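Local coordinates for uncharacterized protein (Leptospira interrogans serogroup Icterohaemorrhagiae serovar copenhageni, PDB 6ULO) that is of unknown function but belongs to the DUF7790 family, probably Rossmann-like, and is likely held in the membrane by a transmembrane helix, at residues L198-K212 against F230-P244. Residues are numbered along the deposited sequence; the frame is centred on the assembly and turned at random. Where two conformers were deposited one is given.
Sequences LLGNITLTGIGNTLK and FAYPQEFKNSILNLP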
loop_
_atom_site.group_PDB
_atom_site.type_symbol
_atom_site.label_atom_id
_atom_site.label_comp_id
_atom_site.label_asym_id
_atom_site.label_seq_id
_atom_site.Cartn_x
_atom_site.Cartn_y
_atom_site.Cartn_z
ATOM N N LEU A 198 -11.623 -4.311 -1.835
ATOM C CA LEU A 198 -11.379 -5.436 -0.920
ATOM C C LEU A 198 -12.579 -6.370 -0.816
ATOM O O LEU A 198 -12.408 -7.571 -0.592
ATOM C CB LEU A 198 -11.047 -4.947 0.487
ATOM C CG LEU A 198 -9.737 -4.159 0.642
ATOM C CD1 LEU A 198 -9.656 -3.564 2.024
ATOM C CD2 LEU A 198 -8.548 -5.067 0.366
ATOM N N LEU A 199 -13.789 -5.835 -0.979
ATOM C CA LEU A 199 -15.018 -6.613 -0.880
ATOM C C LEU A 199 -15.562 -7.032 -2.239
ATOM O O LEU A 199 -16.661 -7.600 -2.312
ATOM C CB LEU A 199 -16.056 -5.770 -0.153
ATOM C CG LEU A 199 -15.570 -5.195 1.194
ATOM C CD1 LEU A 199 -16.740 -4.590 1.967
ATOM C CD2 LEU A 199 -14.831 -6.220 2.044
ATOM N N GLY A 200 -14.815 -6.773 -3.319
ATOM C CA GLY A 200 -15.202 -7.178 -4.663
ATOM C C GLY A 200 -14.979 -8.660 -4.929
ATOM O O GLY A 200 -14.449 -9.415 -4.108
ATOM N N ASN A 201 -15.370 -9.081 -6.132
ATOM C CA ASN A 201 -15.283 -10.490 -6.506
ATOM C C ASN A 201 -14.378 -10.759 -7.703
ATOM O O ASN A 201 -14.334 -11.897 -8.187
ATOM C CB ASN A 201 -16.677 -11.131 -6.682
ATOM C CG ASN A 201 -17.508 -10.511 -7.834
ATOM O OD1 ASN A 201 -16.995 -9.778 -8.661
ATOM N ND2 ASN A 201 -18.804 -10.836 -7.879
ATOM N N ILE A 202 -13.691 -9.754 -8.224
ATOM C CA ILE A 202 -12.816 -9.959 -9.379
ATOM C C ILE A 202 -11.349 -9.712 -9.032
ATOM O O ILE A 202 -10.495 -10.569 -9.261
ATOM C CB ILE A 202 -13.231 -9.064 -10.562
ATOM C CG1 ILE A 202 -14.545 -9.530 -11.209
ATOM C CG2 ILE A 202 -12.152 -9.048 -11.641
ATOM C CD1 ILE A 202 -15.147 -8.484 -12.136
ATOM N N THR A 203 -11.013 -8.506 -8.547
ATOM C CA THR A 203 -9.604 -8.096 -8.563
ATOM C C THR A 203 -8.748 -8.853 -7.557
ATOM O O THR A 203 -7.664 -9.338 -7.884
ATOM C CB THR A 203 -9.474 -6.608 -8.312
ATOM O OG1 THR A 203 -10.305 -5.935 -9.260
ATOM C CG2 THR A 203 -8.016 -6.175 -8.497
ATOM N N LEU A 204 -9.174 -8.922 -6.306
ATOM C CA LEU A 204 -8.296 -9.500 -5.288
ATOM C C LEU A 204 -8.148 -11.010 -5.483
ATOM O O LEU A 204 -7.035 -11.554 -5.356
ATOM C CB LEU A 204 -8.780 -9.092 -3.897
ATOM C CG LEU A 204 -7.874 -9.435 -2.708
ATOM C CD1 LEU A 204 -6.444 -8.893 -2.900
ATOM C CD2 LEU A 204 -8.509 -8.861 -1.453
ATOM N N THR A 205 -9.242 -11.685 -5.863
ATOM C CA THR A 205 -9.129 -13.082 -6.261
ATOM C C THR A 205 -8.224 -13.219 -7.468
ATOM O O THR A 205 -7.388 -14.135 -7.537
ATOM C CB THR A 205 -10.513 -13.666 -6.540
ATOM O OG1 THR A 205 -11.125 -13.953 -5.282
ATOM C CG2 THR A 205 -10.423 -14.990 -7.335
ATOM N N GLY A 206 -8.340 -12.271 -8.412
ATOM C CA GLY A 206 -7.521 -12.307 -9.614
ATOM C C GLY A 206 -6.043 -12.175 -9.313
ATOM O O GLY A 206 -5.217 -12.780 -9.997
ATOM N N ILE A 207 -5.679 -11.374 -8.296
ATOM C CA ILE A 207 -4.266 -11.265 -7.939
ATOM C C ILE A 207 -3.735 -12.625 -7.528
ATOM O O ILE A 207 -2.652 -13.048 -7.953
ATOM C CB ILE A 207 -4.053 -10.234 -6.820
ATOM C CG1 ILE A 207 -4.268 -8.820 -7.350
ATOM C CG2 ILE A 207 -2.673 -10.378 -6.217
ATOM C CD1 ILE A 207 -4.286 -7.779 -6.206
ATOM N N GLY A 208 -4.494 -13.338 -6.695
ATOM C CA GLY A 208 -4.033 -14.646 -6.271
ATOM C C GLY A 208 -3.895 -15.603 -7.440
ATOM O O GLY A 208 -2.924 -16.371 -7.524
ATOM N N ASN A 209 -4.847 -15.561 -8.382
ATOM C CA ASN A 209 -4.754 -16.463 -9.536
ATOM C C ASN A 209 -3.579 -16.092 -10.437
ATOM O O ASN A 209 -2.873 -16.974 -10.942
ATOM C CB ASN A 209 -6.050 -16.440 -10.323
ATOM C CG ASN A 209 -7.185 -17.062 -9.554
ATOM O OD1 ASN A 209 -6.971 -17.878 -8.657
ATOM N ND2 ASN A 209 -8.399 -16.701 -9.914
ATOM N N THR A 210 -3.343 -14.792 -10.637
ATOM C CA THR A 210 -2.214 -14.358 -11.441
ATOM C C THR A 210 -0.903 -14.794 -10.819
ATOM O O THR A 210 -0.021 -15.329 -11.502
ATOM C CB THR A 210 -2.264 -12.835 -11.576
ATOM O OG1 THR A 210 -3.387 -12.460 -12.389
ATOM C CG2 THR A 210 -0.956 -12.302 -12.175
ATOM N N LEU A 211 -0.752 -14.581 -9.517
ATOM C CA LEU A 211 0.483 -14.952 -8.837
ATOM C C LEU A 211 0.684 -16.459 -8.854
ATOM O O LEU A 211 1.807 -16.934 -9.074
ATOM C CB LEU A 211 0.467 -14.422 -7.408
ATOM C CG LEU A 211 0.532 -12.894 -7.324
ATOM C CD1 LEU A 211 0.669 -12.419 -5.876
ATOM C CD2 LEU A 211 1.683 -12.302 -8.162
ATOM N N LYS A 212 -0.393 -17.233 -8.656
ATOM C CA LYS A 212 -0.284 -18.690 -8.783
ATOM C C LYS A 212 0.205 -19.099 -10.172
ATOM O O LYS A 212 1.060 -19.991 -10.314
ATOM C CB LYS A 212 -1.617 -19.350 -8.433
ATOM C CG LYS A 212 -1.817 -19.383 -6.913
ATOM C CD LYS A 212 -3.220 -19.790 -6.541
ATOM C CE LYS A 212 -3.336 -20.008 -5.057
ATOM N NZ LYS A 212 -4.709 -20.394 -4.627
ATOM N N PHE A 230 -15.869 -2.864 7.953
ATOM C CA PHE A 230 -16.708 -4.007 7.576
ATOM C C PHE A 230 -16.435 -5.214 8.464
ATOM O O PHE A 230 -15.316 -5.425 8.925
ATOM C CB PHE A 230 -16.528 -4.398 6.092
ATOM C CG PHE A 230 -15.084 -4.650 5.664
ATOM C CD1 PHE A 230 -14.465 -5.883 5.877
ATOM C CD2 PHE A 230 -14.363 -3.652 5.013
ATOM C CE1 PHE A 230 -13.159 -6.110 5.433
ATOM C CE2 PHE A 230 -13.075 -3.871 4.577
ATOM C CZ PHE A 230 -12.470 -5.094 4.793
ATOM N N ALA A 231 -17.471 -6.025 8.655
ATOM C CA ALA A 231 -17.275 -7.405 9.065
ATOM C C ALA A 231 -16.887 -8.201 7.825
ATOM O O ALA A 231 -17.389 -7.937 6.734
ATOM C CB ALA A 231 -18.555 -7.960 9.700
ATOM N N TYR A 232 -15.990 -9.150 7.982
ATOM C CA TYR A 232 -15.471 -9.862 6.811
ATOM C C TYR A 232 -16.575 -10.596 6.068
ATOM O O TYR A 232 -17.221 -11.471 6.656
ATOM C CB TYR A 232 -14.447 -10.891 7.253
ATOM C CG TYR A 232 -13.249 -10.290 7.968
ATOM C CD1 TYR A 232 -12.418 -9.382 7.318
ATOM C CD2 TYR A 232 -12.942 -10.627 9.283
ATOM C CE1 TYR A 232 -11.320 -8.828 7.931
ATOM C CE2 TYR A 232 -11.834 -10.086 9.910
ATOM C CZ TYR A 232 -11.027 -9.182 9.235
ATOM O OH TYR A 232 -9.933 -8.673 9.896
ATOM N N PRO A 233 -16.812 -10.294 4.791
ATOM C CA PRO A 233 -17.802 -11.044 4.006
ATOM C C PRO A 233 -17.141 -12.182 3.230
ATOM O O PRO A 233 -15.911 -12.281 3.129
ATOM C CB PRO A 233 -18.324 -9.977 3.039
ATOM C CG PRO A 233 -17.065 -9.192 2.726
ATOM C CD PRO A 233 -16.297 -9.125 4.055
ATOM N N GLN A 234 -17.990 -13.016 2.624
ATOM C CA GLN A 234 -17.514 -14.216 1.948
ATOM C C GLN A 234 -16.514 -13.922 0.831
ATOM O O GLN A 234 -15.522 -14.641 0.686
ATOM C CB GLN A 234 -18.706 -14.979 1.400
ATOM C CG GLN A 234 -18.363 -16.358 0.936
ATOM C CD GLN A 234 -17.854 -17.204 2.065
ATOM O OE1 GLN A 234 -18.475 -17.273 3.137
ATOM N NE2 GLN A 234 -16.704 -17.835 1.857
ATOM N N GLU A 235 -16.762 -12.900 0.006
ATOM C CA GLU A 235 -15.853 -12.681 -1.116
ATOM C C GLU A 235 -14.453 -12.323 -0.636
ATOM O O GLU A 235 -13.466 -12.744 -1.238
ATOM C CB GLU A 235 -16.387 -11.624 -2.076
ATOM C CG GLU A 235 -17.533 -12.095 -3.005
ATOM C CD GLU A 235 -17.189 -13.253 -4.019
ATOM O OE1 GLU A 235 -16.004 -13.517 -4.372
ATOM O OE2 GLU A 235 -18.143 -13.911 -4.501
ATOM N N PHE A 236 -14.345 -11.579 0.466
ATOM C CA PHE A 236 -13.044 -11.236 1.022
ATOM C C PHE A 236 -12.382 -12.464 1.625
ATOM O O PHE A 236 -11.178 -12.694 1.437
ATOM C CB PHE A 236 -13.230 -10.144 2.074
ATOM C CG PHE A 236 -11.965 -9.744 2.778
ATOM C CD1 PHE A 236 -11.177 -8.721 2.289
ATOM C CD2 PHE A 236 -11.599 -10.325 3.984
ATOM C CE1 PHE A 236 -10.013 -8.325 2.967
ATOM C CE2 PHE A 236 -10.451 -9.941 4.658
ATOM C CZ PHE A 236 -9.641 -8.946 4.151
ATOM N N LYS A 237 -13.162 -13.308 2.311
ATOM C CA LYS A 237 -12.584 -14.535 2.822
ATOM C C LYS A 237 -12.011 -15.370 1.680
ATOM O O LYS A 237 -10.879 -15.858 1.759
ATOM C CB LYS A 237 -13.654 -15.332 3.561
ATOM C CG LYS A 237 -14.171 -14.672 4.831
ATOM C CD LYS A 237 -15.353 -15.467 5.413
ATOM C CE LYS A 237 -15.756 -14.911 6.740
ATOM N NZ LYS A 237 -16.861 -15.712 7.310
ATOM N N ASN A 238 -12.788 -15.552 0.609
ATOM C CA ASN A 238 -12.314 -16.355 -0.513
ATOM C C ASN A 238 -11.069 -15.756 -1.144
ATOM O O ASN A 238 -10.128 -16.486 -1.485
ATOM C CB ASN A 238 -13.398 -16.462 -1.585
ATOM C CG ASN A 238 -14.521 -17.346 -1.184
ATOM O OD1 ASN A 238 -14.457 -18.075 -0.188
ATOM N ND2 ASN A 238 -15.581 -17.287 -1.956
ATOM N N SER A 239 -11.041 -14.432 -1.322
ATOM C CA SER A 239 -9.883 -13.865 -2.002
ATOM C C SER A 239 -8.624 -13.964 -1.138
ATOM O O SER A 239 -7.551 -14.258 -1.668
ATOM C CB SER A 239 -10.142 -12.439 -2.500
ATOM O OG SER A 239 -10.422 -11.592 -1.416
ATOM N N ILE A 240 -8.725 -13.762 0.185
ATOM C CA ILE A 240 -7.536 -13.895 1.021
ATOM C C ILE A 240 -7.075 -15.349 1.087
ATOM O O ILE A 240 -5.873 -15.630 1.017
ATOM C CB ILE A 240 -7.738 -13.265 2.409
ATOM C CG1 ILE A 240 -8.115 -11.780 2.263
ATOM C CG2 ILE A 240 -6.481 -13.462 3.265
ATOM C CD1 ILE A 240 -7.070 -10.928 1.651
ATOM N N LEU A 241 -8.017 -16.298 1.198
ATOM C CA LEU A 241 -7.636 -17.707 1.189
ATOM C C LEU A 241 -6.960 -18.102 -0.106
ATOM O O LEU A 241 -6.135 -19.019 -0.118
ATOM C CB LEU A 241 -8.859 -18.593 1.444
ATOM C CG LEU A 241 -8.999 -18.921 2.938
ATOM C CD1 LEU A 241 -9.164 -17.711 3.846
ATOM C CD2 LEU A 241 -10.122 -19.926 3.132
ATOM N N ASN A 242 -7.323 -17.444 -1.212
ATOM C CA ASN A 242 -6.776 -17.775 -2.517
ATOM C C ASN A 242 -5.381 -17.209 -2.751
ATOM O O ASN A 242 -4.727 -17.573 -3.730
ATOM C CB ASN A 242 -7.738 -17.277 -3.610
ATOM C CG ASN A 242 -7.359 -17.760 -4.970
ATOM O OD1 ASN A 242 -7.232 -18.982 -5.207
ATOM N ND2 ASN A 242 -7.181 -16.814 -5.892
ATOM N N LEU A 243 -4.888 -16.336 -1.886
ATOM C CA LEU A 243 -3.565 -15.749 -2.119
ATOM C C LEU A 243 -2.487 -16.790 -1.852
ATOM O O LEU A 243 -2.503 -17.426 -0.780
ATOM C CB LEU A 243 -3.307 -14.558 -1.198
ATOM C CG LEU A 243 -4.159 -13.315 -1.437
ATOM C CD1 LEU A 243 -3.885 -12.299 -0.320
ATOM C CD2 LEU A 243 -3.891 -12.688 -2.823
ATOM N N PRO A 244 -1.531 -16.971 -2.770
ATOM C CA PRO A 244 -0.329 -17.757 -2.452
ATOM C C PRO A 244 0.567 -16.919 -1.548
ATOM O O PRO A 244 0.771 -15.730 -1.802
ATOM C CB PRO A 244 0.302 -17.983 -3.828
ATOM C CG PRO A 244 -0.098 -16.774 -4.612
ATOM C CD PRO A 244 -1.474 -16.375 -4.120
HETATM O O HOH W 1 -12.352 -9.715 -2.269
HETATM O O HOH W 2 -14.190 -14.407 -7.124
HETATM O O HOH W 3 -6.637 -14.154 -4.302
HETATM O O HOH W 4 -13.459 -12.641 -4.227
HETATM O O HOH W 5 -7.695 -20.539 -7.678
HETATM O O HOH W 6 -4.490 -20.937 -1.919
#
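Leu-199 sets its CD2 methyl over the centre of one face of the Phe-230 ring, 3.6 Å from the centroid, a CH-pi contact. The same methyl meets CG of Pro-233 at 3.8 Å; it lies between the aromatic face and the proline at the N-cap position of helix 234-241, a place suited to a compact, branched apolar side chain. Phe-236, its CG anti to the backbone N (chi1 177°), turns its ring edge to the carbonyl of Leu-198, with CD1 3.3 Å from that O. Glu-235 bends at chi2 and lays its carboxylate against Asn-201, OE1 3.4 Å from CB, while a water sits between OE1 and OG1 of Thr-205. In the middle, the small Ser-239 lets the chains come close: its CB lies 3.3 Å from OG1 of Thr-205, and its OG sits against CD2 of Leu-204. Helices 203-212 and 234-241 run nearly parallel, 14° apart, on one side of the sheet. The first leads into strand 218-222; that strand, helix 234-241 and the parallel neighbouring strand 249-255 form a beta-alpha-beta unit, consistent with the Rossmann clan. Gly-208, without a side chain, accommodates Asn-242, whose ND2 donates nearly straight to OD1 of Asn-209 (3.0 Å), from above its carbonyl plane, with the amides 76° apart. The extended Lys-212 brings NZ 2.9 Å from OD1 of Asn-242, so this amide uses both ends. CG of Pro-244 packs on CB of Leu-211 at 3.7 Å and also touches CG of Lys-212.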